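Local coordinates for protein ORF14 (Streptomyces clavuligerus, PDB 2WPX) that binds acetyl-CoA as a tandem GNAT-type protein of the clavulanic acid biosynthesis pathway and is probably an acyltransferase, at residues Gly22-Leu27 with Val44-Ser49. Numbering follows the deposited sequence.
Sequences GQWLDL and VDMVGS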
# COMPACT_ATOMS: atom_id res chain seq x y z
N GLY A 22 22.55 -0.47 1.87
CA GLY A 22 22.72 -1.84 2.36
C GLY A 22 22.30 -2.05 3.81
O GLY A 22 21.56 -2.99 4.13
N GLN A 23 22.79 -1.17 4.69
CA GLN A 23 22.33 -1.13 6.09
C GLN A 23 20.86 -0.91 6.28
O GLN A 23 20.26 -1.50 7.13
CB GLN A 23 23.14 -0.11 6.93
CG GLN A 23 24.39 -0.83 7.49
CD GLN A 23 25.37 0.09 8.19
OE1 GLN A 23 25.01 0.74 9.17
NE2 GLN A 23 26.61 0.12 7.71
N TRP A 24 20.28 -0.01 5.53
CA TRP A 24 18.84 0.23 5.60
C TRP A 24 18.05 -1.03 5.18
O TRP A 24 17.05 -1.44 5.84
CB TRP A 24 18.54 1.40 4.68
CG TRP A 24 17.17 1.71 4.55
CD1 TRP A 24 16.35 2.16 5.51
CD2 TRP A 24 16.41 1.68 3.33
NE1 TRP A 24 15.09 2.38 4.99
CE2 TRP A 24 15.12 2.13 3.65
CE3 TRP A 24 16.68 1.29 2.03
CZ2 TRP A 24 14.09 2.20 2.68
CZ3 TRP A 24 15.68 1.40 1.07
CH2 TRP A 24 14.38 1.81 1.42
N LEU A 25 18.50 -1.66 4.10
CA LEU A 25 17.88 -2.89 3.58
C LEU A 25 17.93 -3.94 4.71
O LEU A 25 16.88 -4.56 5.04
CB LEU A 25 18.61 -3.38 2.31
CG LEU A 25 18.47 -2.53 1.04
CD1 LEU A 25 19.19 -3.16 -0.13
CD2 LEU A 25 16.98 -2.40 0.72
N ASP A 26 19.11 -4.10 5.33
CA ASP A 26 19.27 -4.98 6.48
C ASP A 26 18.44 -4.64 7.71
O ASP A 26 17.90 -5.51 8.37
CB ASP A 26 20.73 -5.01 6.86
CG ASP A 26 21.57 -5.67 5.81
OD1 ASP A 26 22.81 -5.51 5.81
OD2 ASP A 26 20.95 -6.36 4.96
N LEU A 27 18.39 -3.38 8.07
CA LEU A 27 17.52 -2.99 9.15
C LEU A 27 16.10 -3.48 8.88
O LEU A 27 15.41 -3.95 9.79
CB LEU A 27 17.50 -1.48 9.24
CG LEU A 27 16.49 -0.82 10.18
CD1 LEU A 27 16.99 -1.09 11.58
CD2 LEU A 27 16.35 0.68 9.91
N VAL A 44 14.86 -4.91 -4.52
CA VAL A 44 14.53 -4.21 -5.76
C VAL A 44 13.45 -3.16 -5.54
O VAL A 44 13.64 -1.97 -5.84
CB VAL A 44 14.15 -5.23 -6.86
CG1 VAL A 44 13.75 -4.52 -8.23
CG2 VAL A 44 15.38 -6.22 -7.04
N ASP A 45 12.31 -3.60 -5.00
CA ASP A 45 11.23 -2.68 -4.63
C ASP A 45 11.75 -1.53 -3.76
O ASP A 45 11.52 -0.34 -4.06
CB ASP A 45 10.15 -3.49 -3.91
CG ASP A 45 8.95 -2.68 -3.52
OD1 ASP A 45 8.30 -3.08 -2.54
OD2 ASP A 45 8.63 -1.67 -4.20
N MET A 46 12.45 -1.86 -2.68
CA MET A 46 12.85 -0.81 -1.73
C MET A 46 13.80 0.23 -2.33
O MET A 46 13.60 1.43 -2.15
CB MET A 46 13.45 -1.37 -0.45
CG MET A 46 12.48 -2.14 0.43
SD MET A 46 10.84 -1.46 0.81
CE MET A 46 11.21 0.14 1.26
N VAL A 47 14.83 -0.25 -3.01
CA VAL A 47 15.82 0.62 -3.54
C VAL A 47 15.20 1.45 -4.63
O VAL A 47 15.50 2.63 -4.76
CB VAL A 47 17.08 -0.14 -4.06
CG1 VAL A 47 18.04 0.87 -4.82
CG2 VAL A 47 17.80 -0.87 -2.89
N GLY A 48 14.30 0.86 -5.41
CA GLY A 48 13.63 1.65 -6.41
C GLY A 48 12.71 2.63 -5.72
O GLY A 48 12.43 3.68 -6.30
N SER A 49 12.24 2.30 -4.51
CA SER A 49 11.37 3.25 -3.81
C SER A 49 12.10 4.55 -3.40
O SER A 49 11.46 5.55 -3.01
CB SER A 49 10.69 2.65 -2.59
OG SER A 49 11.57 2.62 -1.47
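Trp24 drives the six-membered part of its indole against Met46, with CH2 of Trp24 3.6 Å from the terminal methyl CE of Met46. That methyl approaches the ring obliquely, and the two side chains cross at about a right angle. The Met46 chain bends at both chi2 and chi3, bringing CE back to the six-membered ring instead of leading it away. The same rim meets the backbone: Met46 O lies in the ring plane, 3.7 Å from CH2 of Trp24. Beside the indole, Leu25 spreads its two methyls over the neighbouring helix. Its CD2 is 3.9 Å from CB of Met46, the two side chains running past each other in opposite directions, while CD1 of Leu25 comes within 3.8 Å of CG2 of Val47. The Trp24 chi1 of 175° sets CG opposite the backbone N and sends the indole toward helix 43-51; the axes of the two short segments approach to 10.9 Å, with 129° between their N-to-C directions.

Farther out, Ala73 and Arg75 of strand 69-79 touch Trp24, and Leu50 of helix 43-51 adds to its surroundings. Ser49 OG is hydrogen-bonded to Arg75 NH1; its very short approach to Met46 O is doubtful as modelled. The contact thus packs helix 18-33 against helix 43-51 in the N-terminal GNAT region, with the Trp24 side chain about 11 Å from bound acetyl-CoA. Cohesion between the segments rests on dispersion and burial of 188 Å², with at most a weak, long C-H...O contribution probably coming from the in-plane Met46 O.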